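Nuclear protein localization protein 4 homolog (Drosophila melanogaster, PDB 4RV0) probably works, through a chain of which this is the ubiquitin-like domain, in a complex that binds ubiquitinated proteins and helps export misfolded ER proteins for proteasomal degradation. Local coordinates at residues K21-S26 with D36-A41; S29-L34 with T57-S62; F47-E52 with D75-K80. All coordinates share one frame; numbering follows the deposited sequence.

Interaction 1: K21-S26 with D36-A41; sequences KRIEIS and DSVQNA
Strand 21-25 runs over helix 36-41 with axes 9.6 Å apart and N-to-C directions at 135°, so that Ile23 CA comes 7.4 Å from Ser37 CA and Lys21 lies nearest Ala41. No hydrogen bond joins them; the contact is made by van der Waals packing. Ile23 is the centre of it, reaching Ser37, Val38 and Ala41 over about one turn of the helix. With CG1 beside the backbone N (chi1 -56°) and CG2 anti to it, CG2 faces Ser37 CB at 4.1 Å, while CG1 comes to 4.3 Å from Val38 CG2 and CD1 to 4.2 Å from Ala41 CB. Ser37 offers mainly its CB here, since its hydroxyl is hydrogen-bonded to His33 O one turn earlier. Ile25 CD1 passes that hydroxyl at a looser distance. At the other, partly exposed end, Lys21 bends at its second and third torsions and lays CE 4.0 Å from Ala41 O. Strand 19-25 is an outermost strand of the sheet, paired through its backbone with strand 10-16. Its inner residues Ile23 and Ile25 also meet Leu34 of helix 31-41, whereas Arg22, on the other face, forms a salt bridge with the chain of another protein.

Interaction 2: S29-L34 with T57-S62; sequences SNLKHL and TELQAS
Leu31, in the first turn of the helix, presses against the backbone of 57-62: its CB lies 3.2 Å from Gln60 O, and CD1 is almost as near, so the carbonyl oxygen is set against two points of one side chain. Ser62 wedges in beside it, placing CB 3.4 Å from Lys32 N and OG 3.5 Å from Leu31 CB. Packing is close enough here that Lys32 N and Ser62 N, both donors, stand 3.3 Å apart without bonding. Deeper in, Leu59 meets both helix leucines through CD2, 4.1 Å from Leu31 CD2 and 4.0 Å from Leu34 CD2; its side chain and that of Leu31 cross at about a right angle. The outer side is looser. Of the Lys32 side chain, CB lies against Ser62; with CG anti to the backbone N (chi1 176°), the chain leads away from the loop, and NZ forms a salt bridge with Asp36. Gln60 and Ala61 are exposed and send their side chains outward as well. Asn30 lays CB against Ser62 CB and caps the helix: OD1 accepts His33 N at 3.0 Å, the donor standing 45° out of the carbonyl plane. This is an N-capped helix start packed against a loop in a ubiquitin-like beta-grasp domain, whose long connection from strand 48-50 to strand 76-80 passes beside the helix.

Interaction 3: F47-E52 with D75-K80; sequences FGLFKE and DMVYLK
Phe50 and Tyr78 form a hydrogen-bonded antiparallel pair, as do Gly48 and Lys80, with Leu49 and Leu79 as the non-hydrogen-bonded pair between them; four backbone bonds join the strands, whose axes lie 4.5 Å apart. On the face of Phe50 and Tyr78 the main hollow lies over Gly48. The Phe50 ring fills it, leaning so close that a side chain on the glycine would collide with CE2. Lys80 closes the ring in from the neighbouring strand, CB 3.5 Å from Phe50 CE2, and its extended chain continues past, with CD 4.1 Å from Phe50 CZ. Tyr78 O lies in the ring plane at the edge, 3.7 Å from Phe50 CD2. Tyr78 leans the other way, onto the turn after strand 48-50: its CD2 is 3.3 Å from Glu52 C, and Lys51 O sits at the ring edge. Were Phe50 replaced by alanine, the hollow over Gly48 would probably stand unfilled, and CB and CD of Lys80 would lose the ring they rest on. On the opposite face Leu79 sits over the groove between Phe47 and Leu49, which adjoin each other, Leu49 CG at the edge of the Phe47 ring. With CG between the backbone N and the carbonyl carbon (chi1 66°), Phe47 turns its ring toward the helix side of the sheet, where CD1 lies 3.9 Å from Leu79 CD1; beside it, Leu49 CD2 comes 4.0 Å from Leu79 CB. Strand 76-80 pairs also with strand 10-16, while 48-50 is an outermost strand, its Leu49 backbone bonded to Leu59. Val38 of helix 31-41 packs against Phe47, Leu49 and Leu79 together, and Phe55 meets the Phe50 ring edge-to-face on the far side of the sheet.

From the N terminus, strands 10-16 and 19-25 come first, and interaction 1 closes the short loop from the second of them onto helix 31-41. Interaction 2 opens inside that loop and ends far later, at 57-62, so the two cross. Interaction 3 begins at 47-52 before interaction 2 closes and is completed only by the last strand, crossing it in turn, whereas interactions 1 and 3 follow in series, on opposite sides of the chain's centre. Helix 31-41 serves the first two contacts, and its Gln39 also packs on Phe47 of the third. A probable hydrogen bond from Thr57 N to Glu52 OE2 links interactions 2 and 3. Together they tie sheet, helix and long connection into one compact domain.

Interaction 1: K21-S26 with D36-A41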
ATOM      1  N   LYS B  21      -6.228  -0.386  -8.840  1.00  9.37           N
ATOM      2  CA  LYS B  21      -6.772  -1.218  -9.910  1.00  8.64           C
ATOM      3  C   LYS B  21      -5.700  -1.485 -10.939  1.00  8.54           C
ATOM      4  O   LYS B  21      -5.041  -0.558 -11.421  1.00  7.36           O
ATOM      5  CB  LYS B  21      -7.984  -0.526 -10.559  1.00  9.46           C
ATOM      6  CG  LYS B  21      -8.514  -1.191 -11.848  1.00 10.69           C
ATOM      7  CD  LYS B  21      -9.109  -2.554 -11.583  1.00 10.89           C
ATOM      8  CE  LYS B  21     -10.396  -2.473 -10.759  1.00 14.15           C
ATOM      9  NZ  LYS B  21     -10.909  -3.858 -10.454  1.00 13.70           N
ATOM     10  N   ARG B  22      -5.517  -2.760 -11.259  1.00  8.13           N
ATOM     11  CA  ARG B  22      -4.532  -3.162 -12.248  1.00 11.89           C
ATOM     12  C   ARG B  22      -5.126  -3.207 -13.647  1.00 11.77           C
ATOM     13  O   ARG B  22      -6.112  -3.912 -13.889  1.00 16.84           O
ATOM     14  CB  ARG B  22      -3.919  -4.518 -11.883  1.00 11.35           C
ATOM     15  CG  ARG B  22      -2.980  -4.430 -10.698  1.00  9.97           C
ATOM     16  CD  ARG B  22      -2.144  -5.691 -10.522  1.00 11.42           C
ATOM     17  NE  ARG B  22      -1.149  -5.476  -9.479  1.00 11.09           N
ATOM     18  CZ  ARG B  22      -0.124  -6.279  -9.237  1.00 13.79           C
ATOM     19  NH1 ARG B  22       0.064  -7.382  -9.964  1.00 13.94           N
ATOM     20  NH2 ARG B  22       0.726  -5.969  -8.270  1.00 11.68           N
ATOM     21  N   ILE B  23      -4.524  -2.449 -14.561  1.00 11.04           N
ATOM     22  CA  ILE B  23      -4.957  -2.427 -15.950  1.00 13.59           C
ATOM     23  C   ILE B  23      -3.884  -3.030 -16.838  1.00 15.06           C
ATOM     24  O   ILE B  23      -2.769  -2.503 -16.898  1.00 14.43           O
ATOM     25  CB  ILE B  23      -5.200  -1.000 -16.451  1.00 12.51           C
ATOM     26  CG1 ILE B  23      -6.218  -0.252 -15.567  1.00 11.54           C
ATOM     27  CG2 ILE B  23      -5.611  -1.024 -17.943  1.00 13.48           C
ATOM     28  CD1 ILE B  23      -7.626  -0.841 -15.590  1.00 12.46           C
ATOM     29  N   GLU B  24      -4.219  -4.110 -17.538  1.00 15.46           N
ATOM     30  CA  GLU B  24      -3.312  -4.676 -18.533  1.00 16.04           C
ATOM     31  C   GLU B  24      -3.662  -4.105 -19.899  1.00 19.95           C
ATOM     32  O   GLU B  24      -4.822  -4.176 -20.335  1.00 18.36           O
ATOM     33  CB  GLU B  24      -3.367  -6.204 -18.549  1.00 23.75           C
ATOM     34  CG  GLU B  24      -2.938  -6.841 -17.234  1.00 30.66           C
ATOM     35  CD  GLU B  24      -3.039  -8.356 -17.246  1.00 43.75           C
ATOM     36  OE1 GLU B  24      -3.660  -8.917 -18.179  1.00 46.93           O
ATOM     37  OE2 GLU B  24      -2.508  -8.988 -16.308  1.00 45.63           O
ATOM     38  N   ILE B  25      -2.670  -3.513 -20.556  1.00 16.87           N
ATOM     39  CA  ILE B  25      -2.897  -2.793 -21.802  1.00 18.12           C
ATOM     40  C   ILE B  25      -1.647  -2.817 -22.686  1.00 20.42           C
ATOM     41  O   ILE B  25      -0.520  -2.809 -22.193  1.00 19.69           O
ATOM     42  CB  ILE B  25      -3.372  -1.345 -21.506  1.00 16.91           C
ATOM     43  CG1 ILE B  25      -3.703  -0.600 -22.794  1.00 14.69           C
ATOM     44  CG2 ILE B  25      -2.339  -0.582 -20.676  1.00 14.79           C
ATOM     45  CD1 ILE B  25      -4.346   0.751 -22.545  1.00 15.29           C
ATOM     46  N   SER B  26      -1.848  -2.866 -24.000  1.00 25.55           N
ATOM     47  CA  SER B  26      -0.731  -2.790 -24.927  1.00 21.43           C
ATOM     48  C   SER B  26      -0.108  -1.409 -24.839  1.00 16.60           C
ATOM     49  O   SER B  26      -0.818  -0.409 -24.813  1.00 16.84           O
ATOM     50  CB  SER B  26      -1.160  -3.108 -26.363  1.00 23.07           C
ATOM     51  OG  SER B  26      -0.059  -2.974 -27.248  1.00 21.40           O
ATOM     52  N   ASP B  36     -10.614   4.741 -21.459  1.00 10.02           N
ATOM     53  CA  ASP B  36     -11.767   3.878 -21.708  1.00 11.68           C
ATOM     54  C   ASP B  36     -11.681   2.600 -20.868  1.00  8.43           C
ATOM     55  O   ASP B  36     -12.684   2.130 -20.331  1.00  9.18           O
ATOM     56  CB  ASP B  36     -11.905   3.517 -23.204  1.00  9.09           C
ATOM     57  CG  ASP B  36     -12.341   4.702 -24.078  1.00 15.21           C
ATOM     58  OD1 ASP B  36     -13.041   5.604 -23.566  1.00 13.81           O
ATOM     59  OD2 ASP B  36     -12.000   4.712 -25.292  1.00 12.16           O
ATOM     60  N   SER B  37     -10.484   2.032 -20.779  1.00  9.73           N
ATOM     61  CA  SER B  37     -10.255   0.837 -19.974  1.00 10.46           C
ATOM     62  C   SER B  37     -10.581   1.089 -18.496  1.00  9.13           C
ATOM     63  O   SER B  37     -11.222   0.264 -17.834  1.00  6.98           O
ATOM     64  CB  SER B  37      -8.809   0.377 -20.118  1.00 11.54           C
ATOM     65  OG  SER B  37      -8.521   0.055 -21.461  1.00 16.32           O
ATOM     66  N   VAL B  38     -10.139   2.231 -17.984  1.00  7.00           N
ATOM     67  CA  VAL B  38     -10.418   2.573 -16.600  1.00  7.06           C
ATOM     68  C   VAL B  38     -11.912   2.743 -16.349  1.00 10.48           C
ATOM     69  O   VAL B  38     -12.443   2.217 -15.369  1.00  9.20           O
ATOM     70  CB  VAL B  38      -9.637   3.823 -16.163  1.00  8.95           C
ATOM     71  CG1 VAL B  38     -10.050   4.234 -14.767  1.00 10.98           C
ATOM     72  CG2 VAL B  38      -8.135   3.538 -16.211  1.00 14.04           C
ATOM     73  N   GLN B  39     -12.591   3.429 -17.269  1.00  8.61           N
ATOM     74  CA  GLN B  39     -14.030   3.658 -17.167  1.00 13.39           C
ATOM     75  C   GLN B  39     -14.832   2.374 -17.059  1.00 10.55           C
ATOM     76  O   GLN B  39     -15.755   2.266 -16.246  1.00  9.69           O
ATOM     77  CB  GLN B  39     -14.506   4.465 -18.383  1.00 14.08           C
ATOM     78  CG  GLN B  39     -16.021   4.574 -18.545  1.00 19.84           C
ATOM     79  CD  GLN B  39     -16.677   5.446 -17.486  1.00 25.10           C
ATOM     80  OE1 GLN B  39     -15.994   6.128 -16.723  1.00 24.12           O
ATOM     81  NE2 GLN B  39     -18.012   5.481 -17.483  1.00 23.72           N
ATOM     82  N   ASN B  40     -14.482   1.407 -17.896  1.00  8.90           N
ATOM     83  CA  ASN B  40     -15.129   0.108 -17.913  1.00  8.68           C
ATOM     84  C   ASN B  40     -14.825  -0.741 -16.667  1.00  9.15           C
ATOM     85  O   ASN B  40     -15.612  -1.599 -16.289  1.00  6.80           O
ATOM     86  CB  ASN B  40     -14.740  -0.644 -19.191  1.00  7.49           C
ATOM     87  CG  ASN B  40     -15.273   0.035 -20.450  1.00  9.72           C
ATOM     88  OD1 ASN B  40     -16.260   0.776 -20.402  1.00  8.95           O
ATOM     89  ND2 ASN B  40     -14.644  -0.245 -21.585  1.00 10.58           N
ATOM     90  N   ALA B  41     -13.662  -0.521 -16.064  1.00  8.47           N
ATOM     91  CA  ALA B  41     -13.244  -1.289 -14.888  1.00  9.49           C
ATOM     92  C   ALA B  41     -13.761  -0.700 -13.566  1.00 11.07           C
ATOM     93  O   ALA B  41     -13.837  -1.392 -12.548  1.00 11.77           O
ATOM     94  CB  ALA B  41     -11.731  -1.407 -14.862  1.00  8.90           C
TER

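Interaction 2: S29-L34 with T57-S62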
ATOM      1  N   SER B  29      -1.055   0.898 -27.405  1.00 19.59           N
ATOM      2  CA  SER B  29      -2.360   1.547 -27.351  1.00 26.32           C
ATOM      3  C   SER B  29      -2.145   3.008 -27.031  1.00 25.86           C
ATOM      4  O   SER B  29      -1.048   3.439 -26.654  1.00 22.81           O
ATOM      5  CB  SER B  29      -3.285   0.935 -26.295  1.00 23.70           C
ATOM      6  OG  SER B  29      -3.655  -0.379 -26.637  1.00 23.82           O
ATOM      7  N   ASN B  30      -3.212   3.769 -27.199  1.00 27.77           N
ATOM      8  CA  ASN B  30      -3.185   5.186 -26.963  1.00 23.84           C
ATOM      9  C   ASN B  30      -3.772   5.517 -25.598  1.00 24.99           C
ATOM     10  O   ASN B  30      -4.442   4.678 -24.990  1.00 20.60           O
ATOM     11  CB  ASN B  30      -3.957   5.871 -28.069  1.00 28.96           C
ATOM     12  CG  ASN B  30      -5.375   5.380 -28.139  1.00 28.88           C
ATOM     13  OD1 ASN B  30      -6.235   5.859 -27.402  1.00 30.32           O
ATOM     14  ND2 ASN B  30      -5.623   4.378 -28.988  1.00 29.00           N
ATOM     15  N   LEU B  31      -3.532   6.736 -25.123  1.00 23.29           N
ATOM     16  CA  LEU B  31      -4.014   7.139 -23.809  1.00 23.20           C
ATOM     17  C   LEU B  31      -5.542   7.122 -23.666  1.00 24.68           C
ATOM     18  O   LEU B  31      -6.054   6.857 -22.573  1.00 21.25           O
ATOM     19  CB  LEU B  31      -3.450   8.506 -23.406  1.00 19.40           C
ATOM     20  CG  LEU B  31      -1.967   8.582 -23.020  1.00 26.09           C
ATOM     21  CD1 LEU B  31      -1.593  10.006 -22.604  1.00 26.65           C
ATOM     22  CD2 LEU B  31      -1.615   7.595 -21.927  1.00 19.04           C
ATOM     23  N   LYS B  32      -6.277   7.434 -24.737  1.00 22.02           N
ATOM     24  CA  LYS B  32      -7.735   7.339 -24.663  1.00 20.81           C
ATOM     25  C   LYS B  32      -8.197   5.935 -24.335  1.00 14.30           C
ATOM     26  O   LYS B  32      -9.146   5.752 -23.571  1.00 15.70           O
ATOM     27  CB  LYS B  32      -8.435   7.801 -25.948  1.00 23.66           C
ATOM     28  CG  LYS B  32      -9.952   7.576 -25.852  1.00 17.82           C
ATOM     29  CD  LYS B  32     -10.721   8.218 -26.976  1.00 18.84           C
ATOM     30  CE  LYS B  32     -12.217   7.953 -26.860  1.00 14.35           C
ATOM     31  NZ  LYS B  32     -12.630   6.529 -27.005  1.00  7.52           N
ATOM     32  N   HIS B  33      -7.534   4.942 -24.912  1.00 13.08           N
ATOM     33  CA  HIS B  33      -7.890   3.568 -24.623  1.00 13.93           C
ATOM     34  C   HIS B  33      -7.678   3.251 -23.149  1.00 11.39           C
ATOM     35  O   HIS B  33      -8.454   2.499 -22.563  1.00 11.95           O
ATOM     36  CB  HIS B  33      -7.131   2.590 -25.522  1.00 14.41           C
ATOM     37  CG  HIS B  33      -7.527   1.159 -25.318  1.00 15.84           C
ATOM     38  ND1 HIS B  33      -6.610   0.154 -25.163  1.00 18.35           N
ATOM     39  CD2 HIS B  33      -8.747   0.581 -25.228  1.00 15.92           C
ATOM     40  CE1 HIS B  33      -7.242  -1.004 -24.992  1.00 13.86           C
ATOM     41  NE2 HIS B  33      -8.542  -0.758 -25.021  1.00 15.10           N
ATOM     42  N   LEU B  34      -6.636   3.829 -22.552  1.00 12.41           N
ATOM     43  CA  LEU B  34      -6.389   3.658 -21.122  1.00 13.66           C
ATOM     44  C   LEU B  34      -7.559   4.239 -20.338  1.00 10.93           C
ATOM     45  O   LEU B  34      -8.095   3.600 -19.425  1.00  8.37           O
ATOM     46  CB  LEU B  34      -5.074   4.320 -20.698  1.00 11.45           C
ATOM     47  CG  LEU B  34      -4.688   4.284 -19.212  1.00 10.07           C
ATOM     48  CD1 LEU B  34      -4.540   2.858 -18.684  1.00  9.00           C
ATOM     49  CD2 LEU B  34      -3.388   5.071 -18.979  1.00 11.89           C
ATOM     50  N   THR B  57       0.660  16.659 -13.287  1.00 32.74           N
ATOM     51  CA  THR B  57       0.825  16.319 -14.682  1.00 33.31           C
ATOM     52  C   THR B  57      -0.317  15.410 -15.123  1.00 32.31           C
ATOM     53  O   THR B  57      -0.348  14.222 -14.801  1.00 26.95           O
ATOM     54  CB  THR B  57       2.184  15.646 -14.897  1.00 33.12           C
ATOM     55  OG1 THR B  57       3.190  16.408 -14.213  1.00 34.62           O
ATOM     56  CG2 THR B  57       2.523  15.568 -16.373  1.00 30.55           C
ATOM     57  N   GLU B  58      -1.282  15.986 -15.829  1.00 29.44           N
ATOM     58  CA  GLU B  58      -2.406  15.215 -16.334  1.00 26.66           C
ATOM     59  C   GLU B  58      -2.003  14.432 -17.575  1.00 26.48           C
ATOM     60  O   GLU B  58      -1.292  14.940 -18.443  1.00 28.81           O
ATOM     61  CB  GLU B  58      -3.602  16.127 -16.633  1.00 28.78           C
ATOM     62  CG  GLU B  58      -4.868  15.382 -17.040  1.00 26.94           C
ATOM     63  CD  GLU B  58      -6.089  16.291 -17.145  1.00 41.22           C
ATOM     64  OE1 GLU B  58      -6.046  17.441 -16.654  1.00 36.92           O
ATOM     65  OE2 GLU B  58      -7.103  15.844 -17.722  1.00 46.27           O
ATOM     66  N   LEU B  59      -2.426  13.173 -17.616  1.00 26.74           N
ATOM     67  CA  LEU B  59      -2.372  12.349 -18.811  1.00 25.17           C
ATOM     68  C   LEU B  59      -3.536  12.770 -19.715  1.00 27.37           C
ATOM     69  O   LEU B  59      -4.683  12.829 -19.266  1.00 30.48           O
ATOM     70  CB  LEU B  59      -2.508  10.871 -18.444  1.00 19.50           C
ATOM     71  CG  LEU B  59      -1.353  10.052 -17.845  1.00 25.62           C
ATOM     72  CD1 LEU B  59      -1.124  10.348 -16.378  1.00 22.83           C
ATOM     73  CD2 LEU B  59      -1.648   8.576 -17.996  1.00 18.67           C
ATOM     74  N   GLN B  60      -3.243  13.105 -20.966  1.00 27.92           N
ATOM     75  CA  GLN B  60      -4.284  13.565 -21.890  1.00 29.78           C
ATOM     76  C   GLN B  60      -5.085  12.425 -22.526  1.00 30.95           C
ATOM     77  O   GLN B  60      -4.510  11.528 -23.145  1.00 32.15           O
ATOM     78  CB  GLN B  60      -3.672  14.452 -22.981  1.00 33.79           C
ATOM     79  CG  GLN B  60      -2.932  15.654 -22.424  1.00 35.29           C
ATOM     80  CD  GLN B  60      -3.784  16.482 -21.492  1.00 41.98           C
ATOM     81  OE1 GLN B  60      -3.457  16.637 -20.314  1.00 43.52           O
ATOM     82  NE2 GLN B  60      -4.864  17.049 -22.016  1.00 42.75           N
ATOM     83  N   ALA B  61      -6.407  12.460 -22.385  1.00 28.14           N
ATOM     84  CA  ALA B  61      -7.264  11.497 -23.076  1.00 28.87           C
ATOM     85  C   ALA B  61      -7.100  11.619 -24.601  1.00 35.28           C
ATOM     86  O   ALA B  61      -7.725  12.476 -25.225  1.00 41.40           O
ATOM     87  CB  ALA B  61      -8.714  11.716 -22.678  1.00 25.43           C
ATOM     88  N   SER B  62      -6.274  10.736 -25.170  1.00 35.13           N
ATOM     89  CA  SER B  62      -5.785  10.777 -26.565  1.00 36.35           C
ATOM     90  C   SER B  62      -6.912  10.706 -27.682  1.00 38.93           C
ATOM     91  O   SER B  62      -7.897  11.430 -27.517  1.00 40.62           O
ATOM     92  CB  SER B  62      -4.671   9.724 -26.672  1.00 31.15           C
ATOM     93  OG  SER B  62      -3.410  10.291 -26.364  1.00 40.44           O
TER

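Interaction 3: F47-E52 with D75-K80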
ATOM      1  N   PHE B  47     -13.414  11.710 -14.531  1.00 16.79           N
ATOM      2  CA  PHE B  47     -12.136  11.589 -13.827  1.00 18.00           C
ATOM      3  C   PHE B  47     -10.963  12.065 -14.661  1.00 14.86           C
ATOM      4  O   PHE B  47     -11.006  12.036 -15.895  1.00 17.02           O
ATOM      5  CB  PHE B  47     -11.879  10.146 -13.380  1.00 15.03           C
ATOM      6  CG  PHE B  47     -11.685   9.181 -14.521  1.00 18.01           C
ATOM      7  CD1 PHE B  47     -10.407   8.852 -14.967  1.00 13.50           C
ATOM      8  CD2 PHE B  47     -12.783   8.596 -15.143  1.00 20.70           C
ATOM      9  CE1 PHE B  47     -10.233   7.948 -16.022  1.00 15.02           C
ATOM     10  CE2 PHE B  47     -12.617   7.685 -16.188  1.00 15.23           C
ATOM     11  CZ  PHE B  47     -11.344   7.366 -16.627  1.00 14.47           C
ATOM     12  N   GLY B  48      -9.888  12.446 -13.987  1.00 14.17           N
ATOM     13  CA  GLY B  48      -8.617  12.646 -14.661  1.00 14.52           C
ATOM     14  C   GLY B  48      -7.597  11.639 -14.145  1.00 13.46           C
ATOM     15  O   GLY B  48      -7.709  11.167 -13.013  1.00 10.73           O
ATOM     16  N   LEU B  49      -6.626  11.293 -14.984  1.00 12.25           N
ATOM     17  CA  LEU B  49      -5.511  10.453 -14.577  1.00 15.85           C
ATOM     18  C   LEU B  49      -4.241  11.288 -14.558  1.00 18.75           C
ATOM     19  O   LEU B  49      -3.964  12.047 -15.494  1.00 18.71           O
ATOM     20  CB  LEU B  49      -5.339   9.251 -15.507  1.00 11.64           C
ATOM     21  CG  LEU B  49      -6.505   8.264 -15.574  1.00 12.61           C
ATOM     22  CD1 LEU B  49      -6.221   7.191 -16.572  1.00  9.67           C
ATOM     23  CD2 LEU B  49      -6.733   7.641 -14.218  1.00  8.78           C
ATOM     24  N   PHE B  50      -3.465  11.132 -13.492  1.00 16.80           N
ATOM     25  CA  PHE B  50      -2.284  11.948 -13.268  1.00 18.72           C
ATOM     26  C   PHE B  50      -1.061  11.100 -12.970  1.00 21.74           C
ATOM     27  O   PHE B  50      -1.170   9.973 -12.474  1.00 16.57           O
ATOM     28  CB  PHE B  50      -2.526  12.954 -12.143  1.00 21.27           C
ATOM     29  CG  PHE B  50      -3.613  13.950 -12.440  1.00 21.14           C
ATOM     30  CD1 PHE B  50      -3.288  15.231 -12.846  1.00 23.43           C
ATOM     31  CD2 PHE B  50      -4.947  13.612 -12.298  1.00 16.88           C
ATOM     32  CE1 PHE B  50      -4.279  16.163 -13.113  1.00 27.89           C
ATOM     33  CE2 PHE B  50      -5.944  14.536 -12.572  1.00 23.01           C
ATOM     34  CZ  PHE B  50      -5.609  15.814 -12.976  1.00 22.67           C
ATOM     35  N   LYS B  51       0.103  11.656 -13.295  1.00 22.50           N
ATOM     36  CA  LYS B  51       1.364  10.953 -13.151  1.00 22.54           C
ATOM     37  C   LYS B  51       1.821  10.882 -11.709  1.00 20.06           C
ATOM     38  O   LYS B  51       2.564   9.985 -11.323  1.00 23.06           O
ATOM     39  CB  LYS B  51       2.448  11.604 -14.012  1.00 27.46           C
ATOM     40  CG  LYS B  51       2.426  11.198 -15.479  1.00 33.01           C
ATOM     41  CD  LYS B  51       3.530  11.907 -16.250  1.00 37.27           C
ATOM     42  CE  LYS B  51       3.418  11.644 -17.749  1.00 46.16           C
ATOM     43  NZ  LYS B  51       3.951  10.290 -18.105  1.00 38.90           N
ATOM     44  N   GLU B  52       1.336  11.816 -10.908  1.00 20.15           N
ATOM     45  CA  GLU B  52       1.749  11.888  -9.520  1.00 21.58           C
ATOM     46  C   GLU B  52       0.550  12.062  -8.601  1.00 20.59           C
ATOM     47  O   GLU B  52      -0.511  12.539  -9.012  1.00 19.72           O
ATOM     48  CB  GLU B  52       2.782  13.010  -9.319  1.00 23.99           C
ATOM     49  CG  GLU B  52       2.321  14.388  -9.762  1.00 28.86           C
ATOM     50  CD  GLU B  52       2.297  14.552 -11.270  1.00 29.69           C
ATOM     51  OE1 GLU B  52       3.349  14.880 -11.861  1.00 31.10           O
ATOM     52  OE2 GLU B  52       1.219  14.348 -11.864  1.00 32.82           O
ATOM     53  N   ASP B  75       4.038   1.077 -13.853  1.00 14.25           N
ATOM     54  CA  ASP B  75       3.855   2.450 -13.384  1.00 11.14           C
ATOM     55  C   ASP B  75       2.495   2.622 -12.736  1.00 13.39           C
ATOM     56  O   ASP B  75       1.519   1.989 -13.147  1.00 11.30           O
ATOM     57  CB  ASP B  75       4.009   3.465 -14.518  1.00 16.49           C
ATOM     58  CG  ASP B  75       5.458   3.801 -14.806  1.00 17.24           C
ATOM     59  OD1 ASP B  75       6.354   3.195 -14.172  1.00 22.21           O
ATOM     60  OD2 ASP B  75       5.697   4.655 -15.681  1.00 27.68           O
HETATM   61  N   MSE B  76       2.431   3.484 -11.729  1.00 12.32           N
HETATM   62  CA  MSE B  76       1.165   3.813 -11.100  1.00 13.99           C
HETATM   63  C   MSE B  76       0.732   5.207 -11.516  1.00 11.21           C
HETATM   64  O   MSE B  76       1.533   6.146 -11.492  1.00 12.15           O
HETATM   65  CB  MSE B  76       1.289   3.746  -9.581  1.00 17.52           C
HETATM   66  CG  MSE B  76      -0.036   3.912  -8.856  1.00 17.66           C
HETATM   67 SE   MSE B  76      -0.186   2.694  -7.323  1.00 33.81          SE
HETATM   68  CE  MSE B  76       1.281   3.399  -6.252  1.00 17.51           C
ATOM     69  N   VAL B  77      -0.526   5.345 -11.916  1.00  9.39           N
ATOM     70  CA  VAL B  77      -1.103   6.671 -12.130  1.00 11.99           C
ATOM     71  C   VAL B  77      -2.175   6.918 -11.078  1.00 11.77           C
ATOM     72  O   VAL B  77      -2.573   5.993 -10.359  1.00  9.79           O
ATOM     73  CB  VAL B  77      -1.651   6.865 -13.562  1.00 10.96           C
ATOM     74  CG1 VAL B  77      -0.534   6.722 -14.565  1.00 11.80           C
ATOM     75  CG2 VAL B  77      -2.748   5.863 -13.854  1.00  9.45           C
ATOM     76  N   TYR B  78      -2.609   8.168 -10.965  1.00 10.33           N
ATOM     77  CA  TYR B  78      -3.472   8.598  -9.870  1.00 12.68           C
ATOM     78  C   TYR B  78      -4.759   9.185 -10.401  1.00 12.00           C
ATOM     79  O   TYR B  78      -4.748  10.119 -11.213  1.00 12.56           O
ATOM     80  CB  TYR B  78      -2.736   9.592  -8.952  1.00 12.40           C
ATOM     81  CG  TYR B  78      -1.506   8.963  -8.348  1.00 15.87           C
ATOM     82  CD1 TYR B  78      -1.558   8.331  -7.107  1.00 15.21           C
ATOM     83  CD2 TYR B  78      -0.304   8.953  -9.044  1.00 15.05           C
ATOM     84  CE1 TYR B  78      -0.428   7.723  -6.569  1.00 18.09           C
ATOM     85  CE2 TYR B  78       0.822   8.354  -8.517  1.00 17.89           C
ATOM     86  CZ  TYR B  78       0.757   7.741  -7.282  1.00 17.00           C
ATOM     87  OH  TYR B  78       1.892   7.149  -6.773  1.00 19.71           O
ATOM     88  N   LEU B  79      -5.867   8.630  -9.936  1.00 10.05           N
ATOM     89  CA  LEU B  79      -7.165   9.043 -10.416  1.00 10.01           C
ATOM     90  C   LEU B  79      -7.725  10.171  -9.565  1.00 15.24           C
ATOM     91  O   LEU B  79      -7.735  10.096  -8.335  1.00 11.87           O
ATOM     92  CB  LEU B  79      -8.127   7.839 -10.480  1.00 11.11           C
ATOM     93  CG  LEU B  79      -9.499   8.040 -11.143  1.00 16.48           C
ATOM     94  CD1 LEU B  79      -9.997   6.742 -11.764  1.00 13.36           C
ATOM     95  CD2 LEU B  79     -10.544   8.585 -10.155  1.00 16.17           C
ATOM     96  N   LYS B  80      -8.159  11.229 -10.248  1.00 14.62           N
ATOM     97  CA  LYS B  80      -8.827  12.362  -9.626  1.00 20.49           C
ATOM     98  C   LYS B  80     -10.231  12.546 -10.185  1.00 20.70           C
ATOM     99  O   LYS B  80     -10.413  12.617 -11.402  1.00 15.71           O
ATOM    100  CB  LYS B  80      -8.042  13.647  -9.894  1.00 20.82           C
ATOM    101  CG  LYS B  80      -8.759  14.880  -9.358  1.00 25.65           C
ATOM    102  CD  LYS B  80      -8.008  16.158  -9.663  1.00 24.06           C
ATOM    103  CE  LYS B  80      -8.608  17.322  -8.881  1.00 32.70           C
ATOM    104  NZ  LYS B  80      -7.800  18.556  -9.053  1.00 36.28           N
TER
HETATM  105  O   HOH W   1       3.056   8.091 -12.744  1.00 27.43           O